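Local coordinates for translocator protein BipD (Burkholderia pseudomallei, PDB 3NFT) that is required for invasion of epithelial cells and survival inside host cells, and probably regulates secretion of the effectors BipB and BipC by the type III secretion system, at residues A[52-64]-A[244-258]. Sequence-based numbering, arbitrary orientation. Where two conformers were deposited one is given.
Sequences DEFASLRLPDRID and TARYQAWNTAFSGQK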
loop_
_atom_site.group_PDB
_atom_site.type_symbol
_atom_site.label_atom_id
_atom_site.label_comp_id
_atom_site.label_asym_id
_atom_site.label_seq_id
_atom_site.Cartn_x
_atom_site.Cartn_y
_atom_site.Cartn_z
ATOM N N ASP A 52 36.507 -11.141 2.214
ATOM C CA ASP A 52 37.855 -11.265 2.734
ATOM C C ASP A 52 38.617 -12.450 2.163
ATOM O O ASP A 52 39.809 -12.350 1.893
ATOM C CB ASP A 52 37.870 -11.377 4.255
ATOM C CG ASP A 52 37.495 -10.073 4.973
ATOM O OD1 ASP A 52 37.439 -8.984 4.362
ATOM O OD2 ASP A 52 37.142 -10.175 6.140
ATOM N N GLU A 53 37.914 -13.567 1.933
ATOM C CA GLU A 53 38.549 -14.735 1.337
ATOM C C GLU A 53 39.024 -14.425 -0.071
ATOM O O GLU A 53 40.141 -14.758 -0.449
ATOM C CB GLU A 53 37.596 -15.921 1.301
ATOM C CG GLU A 53 38.274 -17.227 0.979
ATOM C CD GLU A 53 39.242 -17.724 2.032
ATOM O OE1 GLU A 53 39.109 -17.278 3.207
ATOM O OE2 GLU A 53 40.150 -18.524 1.725
ATOM N N PHE A 54 38.156 -13.775 -0.836
ATOM C CA PHE A 54 38.495 -13.371 -2.208
ATOM C C PHE A 54 39.682 -12.427 -2.212
ATOM O O PHE A 54 40.620 -12.537 -3.009
ATOM C CB PHE A 54 37.269 -12.722 -2.825
ATOM C CG PHE A 54 37.379 -12.442 -4.310
ATOM C CD1 PHE A 54 36.863 -13.357 -5.233
ATOM C CD2 PHE A 54 37.934 -11.264 -4.772
ATOM C CE1 PHE A 54 36.914 -13.094 -6.584
ATOM C CE2 PHE A 54 38.007 -11.019 -6.141
ATOM C CZ PHE A 54 37.474 -11.954 -7.040
ATOM N N ALA A 55 39.645 -11.452 -1.324
ATOM C CA ALA A 55 40.714 -10.470 -1.226
ATOM C C ALA A 55 42.053 -11.115 -0.907
ATOM O O ALA A 55 43.112 -10.647 -1.373
ATOM C CB ALA A 55 40.373 -9.420 -0.134
ATOM N N SER A 56 42.014 -12.172 -0.095
ATOM C CA SER A 56 43.225 -12.857 0.351
ATOM C C SER A 56 43.913 -13.685 -0.739
ATOM O O SER A 56 45.075 -14.051 -0.613
ATOM C CB SER A 56 42.921 -13.731 1.565
ATOM O OG SER A 56 42.352 -14.965 1.206
ATOM N N LEU A 57 43.178 -14.025 -1.800
ATOM C CA LEU A 57 43.769 -14.810 -2.861
ATOM C C LEU A 57 44.963 -14.062 -3.475
ATOM O O LEU A 57 44.889 -12.848 -3.684
ATOM C CB LEU A 57 42.695 -15.169 -3.892
ATOM C CG LEU A 57 43.066 -16.250 -4.890
ATOM C CD1 LEU A 57 41.892 -17.098 -5.206
ATOM C CD2 LEU A 57 43.632 -15.556 -6.136
ATOM N N ARG A 58 46.056 -14.781 -3.706
ATOM C CA ARG A 58 47.250 -14.232 -4.315
ATOM C C ARG A 58 47.901 -15.213 -5.218
ATOM O O ARG A 58 48.012 -16.390 -4.878
ATOM C CB ARG A 58 48.263 -13.893 -3.236
ATOM C CG ARG A 58 47.847 -12.750 -2.482
ATOM C CD ARG A 58 48.965 -12.268 -1.733
ATOM N NE ARG A 58 48.625 -11.055 -1.048
ATOM C CZ ARG A 58 49.509 -10.421 -0.285
ATOM N NH1 ARG A 58 50.755 -10.883 -0.215
ATOM N NH2 ARG A 58 49.164 -9.304 0.316
ATOM N N LEU A 59 48.341 -14.723 -6.377
ATOM C CA LEU A 59 49.097 -15.554 -7.285
ATOM C C LEU A 59 50.527 -15.748 -6.786
ATOM O O LEU A 59 51.014 -14.970 -5.966
ATOM C CB LEU A 59 49.106 -14.941 -8.704
ATOM C CG LEU A 59 47.736 -14.805 -9.380
ATOM C CD1 LEU A 59 47.873 -14.490 -10.875
ATOM C CD2 LEU A 59 46.814 -15.973 -9.226
ATOM N N PRO A 60 51.224 -16.782 -7.290
ATOM C CA PRO A 60 52.635 -16.928 -6.986
ATOM C C PRO A 60 53.442 -15.690 -7.400
ATOM O O PRO A 60 52.975 -14.889 -8.204
ATOM C CB PRO A 60 53.049 -18.162 -7.803
ATOM C CG PRO A 60 51.796 -18.827 -8.222
ATOM C CD PRO A 60 50.742 -17.814 -8.224
ATOM N N ASP A 61 54.614 -15.506 -6.815
ATOM C CA ASP A 61 55.451 -14.394 -7.156
ATOM C C ASP A 61 56.894 -14.775 -6.871
ATOM O O ASP A 61 57.174 -15.880 -6.389
ATOM C CB ASP A 61 55.004 -13.150 -6.361
ATOM C CG ASP A 61 55.277 -11.830 -7.094
ATOM O OD1 ASP A 61 56.094 -11.798 -8.049
ATOM O OD2 ASP A 61 54.670 -10.809 -6.693
ATOM N N ARG A 62 57.801 -13.875 -7.226
ATOM C CA ARG A 62 59.201 -13.986 -6.900
ATOM C C ARG A 62 59.551 -12.656 -6.243
ATOM O O ARG A 62 59.510 -11.611 -6.886
ATOM C CB ARG A 62 60.017 -14.205 -8.173
ATOM C CG ARG A 62 61.492 -14.426 -7.958
ATOM C CD ARG A 62 61.808 -15.891 -7.884
ATOM N NE ARG A 62 61.906 -16.533 -9.200
ATOM C CZ ARG A 62 62.323 -17.786 -9.365
ATOM N NH1 ARG A 62 62.674 -18.515 -8.310
ATOM N NH2 ARG A 62 62.403 -18.319 -10.574
ATOM N N ILE A 63 59.867 -12.702 -4.942
ATOM C CA ILE A 63 60.105 -11.497 -4.147
ATOM C C ILE A 63 61.579 -11.472 -3.737
ATOM O O ILE A 63 62.049 -12.384 -3.053
ATOM C CB ILE A 63 59.185 -11.445 -2.892
ATOM C CG1 ILE A 63 59.430 -10.174 -2.066
ATOM C CG2 ILE A 63 59.378 -12.673 -2.014
ATOM C CD1 ILE A 63 58.974 -8.889 -2.747
ATOM N N ASP A 64 62.306 -10.449 -4.190
ATOM C CA ASP A 64 63.760 -10.379 -4.009
ATOM C C ASP A 64 64.449 -11.707 -4.379
ATOM O O ASP A 64 65.406 -12.133 -3.722
ATOM C CB ASP A 64 64.110 -9.951 -2.571
ATOM C CG ASP A 64 63.684 -8.519 -2.258
ATOM O OD1 ASP A 64 63.516 -7.713 -3.197
ATOM O OD2 ASP A 64 63.528 -8.194 -1.061
ATOM N N THR A 244 61.065 -12.003 -13.936
ATOM C CA THR A 244 60.217 -11.594 -12.843
ATOM C C THR A 244 59.506 -10.273 -13.124
ATOM O O THR A 244 58.313 -10.137 -12.831
ATOM C CB THR A 244 61.025 -11.500 -11.553
ATOM O OG1 THR A 244 61.559 -12.789 -11.266
ATOM C CG2 THR A 244 60.115 -11.025 -10.437
ATOM N N ALA A 245 60.215 -9.283 -13.677
ATOM C CA ALA A 245 59.599 -7.975 -13.856
ATOM C C ALA A 245 58.400 -8.044 -14.804
ATOM O O ALA A 245 57.359 -7.465 -14.526
ATOM C CB ALA A 245 60.601 -6.940 -14.316
ATOM N N ARG A 246 58.535 -8.776 -15.909
ATOM C CA ARG A 246 57.400 -8.917 -16.837
ATOM C C ARG A 246 56.256 -9.723 -16.203
ATOM O O ARG A 246 55.066 -9.428 -16.405
ATOM C CB ARG A 246 57.839 -9.547 -18.151
ATOM C CG ARG A 246 58.453 -8.542 -19.084
ATOM C CD ARG A 246 58.697 -9.152 -20.462
ATOM N NE ARG A 246 59.379 -8.249 -21.402
ATOM C CZ ARG A 246 60.700 -8.113 -21.499
ATOM N NH1 ARG A 246 61.518 -8.788 -20.699
ATOM N NH2 ARG A 246 61.215 -7.281 -22.404
ATOM N N TYR A 247 56.586 -10.735 -15.414
ATOM C CA TYR A 247 55.547 -11.489 -14.731
ATOM C C TYR A 247 54.779 -10.565 -13.783
ATOM O O TYR A 247 53.560 -10.588 -13.708
ATOM C CB TYR A 247 56.151 -12.671 -13.967
ATOM C CG TYR A 247 55.120 -13.347 -13.107
ATOM C CD1 TYR A 247 55.000 -13.030 -11.752
ATOM C CD2 TYR A 247 54.219 -14.254 -13.655
ATOM C CE1 TYR A 247 54.046 -13.623 -10.980
ATOM C CE2 TYR A 247 53.255 -14.857 -12.884
ATOM C CZ TYR A 247 53.152 -14.533 -11.540
ATOM O OH TYR A 247 52.168 -15.147 -10.766
ATOM N N GLN A 248 55.510 -9.732 -13.052
ATOM C CA GLN A 248 54.881 -8.862 -12.078
ATOM C C GLN A 248 53.984 -7.833 -12.742
ATOM O O GLN A 248 52.950 -7.486 -12.206
ATOM C CB GLN A 248 55.942 -8.189 -11.191
ATOM C CG GLN A 248 56.578 -9.206 -10.242
ATOM C CD GLN A 248 57.619 -8.622 -9.284
ATOM O OE1 GLN A 248 58.202 -7.564 -9.534
ATOM N NE2 GLN A 248 57.886 -9.343 -8.202
ATOM N N ALA A 249 54.389 -7.349 -13.924
ATOM C CA ALA A 249 53.547 -6.431 -14.666
ATOM C C ALA A 249 52.231 -7.100 -15.046
ATOM O O ALA A 249 51.157 -6.477 -14.953
ATOM C CB ALA A 249 54.246 -5.948 -15.928
ATOM N N TRP A 250 52.305 -8.348 -15.512
ATOM C CA TRP A 250 51.111 -9.094 -15.861
ATOM C C TRP A 250 50.234 -9.332 -14.614
ATOM O O TRP A 250 49.026 -9.131 -14.625
ATOM C CB TRP A 250 51.462 -10.429 -16.552
ATOM C CG TRP A 250 50.236 -11.290 -16.602
ATOM C CD1 TRP A 250 49.175 -11.169 -17.463
ATOM C CD2 TRP A 250 49.852 -12.292 -15.643
ATOM N NE1 TRP A 250 48.204 -12.080 -17.140
ATOM C CE2 TRP A 250 48.586 -12.777 -16.025
ATOM C CE3 TRP A 250 50.485 -12.853 -14.537
ATOM C CZ2 TRP A 250 47.919 -13.770 -15.304
ATOM C CZ3 TRP A 250 49.833 -13.842 -13.828
ATOM C CH2 TRP A 250 48.566 -14.287 -14.203
ATOM N N ASN A 251 50.872 -9.747 -13.525
ATOM C CA ASN A 251 50.172 -10.045 -12.266
ATOM C C ASN A 251 49.454 -8.801 -11.773
ATOM O O ASN A 251 48.331 -8.857 -11.310
ATOM C CB ASN A 251 51.187 -10.541 -11.234
ATOM C CG ASN A 251 50.562 -11.176 -10.010
ATOM O OD1 ASN A 251 49.366 -11.493 -9.979
ATOM N ND2 ASN A 251 51.396 -11.418 -9.002
ATOM N N THR A 252 50.106 -7.648 -11.910
ATOM C CA THR A 252 49.491 -6.401 -11.486
ATOM C C THR A 252 48.241 -6.097 -12.308
ATOM O O THR A 252 47.213 -5.694 -11.768
ATOM C CB THR A 252 50.496 -5.248 -11.527
ATOM O OG1 THR A 252 51.543 -5.524 -10.574
ATOM C CG2 THR A 252 49.828 -3.904 -11.216
ATOM N N ALA A 253 48.319 -6.288 -13.622
ATOM C CA ALA A 253 47.141 -6.076 -14.443
ATOM C C ALA A 253 46.026 -7.041 -14.079
ATOM O O ALA A 253 44.865 -6.653 -13.995
ATOM C CB ALA A 253 47.493 -6.202 -15.915
ATOM N N PHE A 254 46.396 -8.292 -13.866
ATOM C CA PHE A 254 45.424 -9.334 -13.522
ATOM C C PHE A 254 44.720 -8.990 -12.222
ATOM O O PHE A 254 43.490 -9.060 -12.114
ATOM C CB PHE A 254 46.139 -10.687 -13.429
ATOM C CG PHE A 254 45.226 -11.863 -13.523
ATOM C CD1 PHE A 254 44.838 -12.358 -14.770
ATOM C CD2 PHE A 254 44.775 -12.468 -12.387
ATOM C CE1 PHE A 254 44.005 -13.466 -14.878
ATOM C CE2 PHE A 254 43.916 -13.589 -12.479
ATOM C CZ PHE A 254 43.545 -14.079 -13.734
ATOM N N SER A 255 45.520 -8.579 -11.241
ATOM C CA SER A 255 45.011 -8.160 -9.947
ATOM C C SER A 255 44.093 -6.964 -10.026
ATOM O O SER A 255 43.148 -6.848 -9.236
ATOM C CB SER A 255 46.185 -7.836 -9.012
ATOM O OG SER A 255 46.918 -9.012 -8.745
ATOM N N GLY A 256 44.379 -6.047 -10.945
ATOM C CA GLY A 256 43.505 -4.920 -11.166
ATOM C C GLY A 256 42.093 -5.368 -11.543
ATOM O O GLY A 256 41.111 -4.869 -11.000
ATOM N N GLN A 257 41.989 -6.351 -12.430
ATOM C CA GLN A 257 40.685 -6.884 -12.819
ATOM C C GLN A 257 40.016 -7.644 -11.654
ATOM O O GLN A 257 38.835 -7.480 -11.409
ATOM C CB GLN A 257 40.837 -7.793 -14.016
ATOM C CG GLN A 257 41.339 -7.061 -15.258
ATOM C CD GLN A 257 40.434 -5.902 -15.720
ATOM O OE1 GLN A 257 39.192 -5.974 -15.645
ATOM N NE2 GLN A 257 41.067 -4.816 -16.190
ATOM N N LYS A 258 40.803 -8.458 -10.952
ATOM C CA LYS A 258 40.343 -9.164 -9.792
ATOM C C LYS A 258 39.764 -8.159 -8.779
ATOM O O LYS A 258 38.666 -8.344 -8.272
ATOM C CB LYS A 258 41.516 -9.956 -9.184
ATOM C CG LYS A 258 41.243 -10.559 -7.804
ATOM C CD LYS A 258 42.477 -11.160 -7.154
ATOM C CE LYS A 258 42.171 -11.761 -5.771
ATOM N NZ LYS A 258 42.356 -10.762 -4.661
HETATM O O HOH W 1 45.445 -10.517 -5.191
HETATM O O HOH W 2 50.852 -12.231 -6.269
HETATM O O HOH W 3 47.955 -11.813 -6.972
HETATM O O HOH W 4 53.496 -9.487 -8.883
#
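Lys258 leaves its helix with CG anti to the backbone N (chi1 170°) and bends only at its last torsion (-91°), which brings the ammonium to the last turn of helix 41-56; Gln248, extended beyond CG (chi2 -178°), carries its amide to Asp61. Lys258 NZ donates to Phe54 O at 3.0 Å, on the face of that carbonyl opposite Leu57 N, and makes weak, longer bonds to Ala55 O and Leu57 O; a water also joins NZ to Leu57 O. The aliphatic part of the lysine runs antiparallel to the Phe54 side chain, whose CE2 lies 3.7 Å from Lys258 CG and whose ring stacks on Phe151.

Farther along, the extended chain 57-63 is pinned turn by turn. Leu59 CD1 comes within 3.4 Å of Trp250 CH2, the side chains crossing at about a right angle, and also touches Phe254. Tyr247 OH donates to Pro60 O at 2.7 Å, from above the carbonyl plane. Waters bridge Asn251 ND2 to Leu59 O and to Asp61 OD2. Gln248 NE2 meets Asp61 OD1 at 3.0 Å, almost straight, on the syn side and Arg62 N on the anti side, both out of the carboxylate plane on the same face. Arg62 CG packs against Thr244 OG1, though Arg62 NH2 bonds to Asn172 O and Thr244 OG1 to Lys171 O.

The contact thus ties a segment probably belonging to the N-terminal intramolecular chaperone domain to the predicted coiled-coil helix. Its chemistry implies a lysine charge probably stabilised by carbonyls of the last helical residues and the following turn, and an extended segment held through backbone carbonyls, water and one carboxylate.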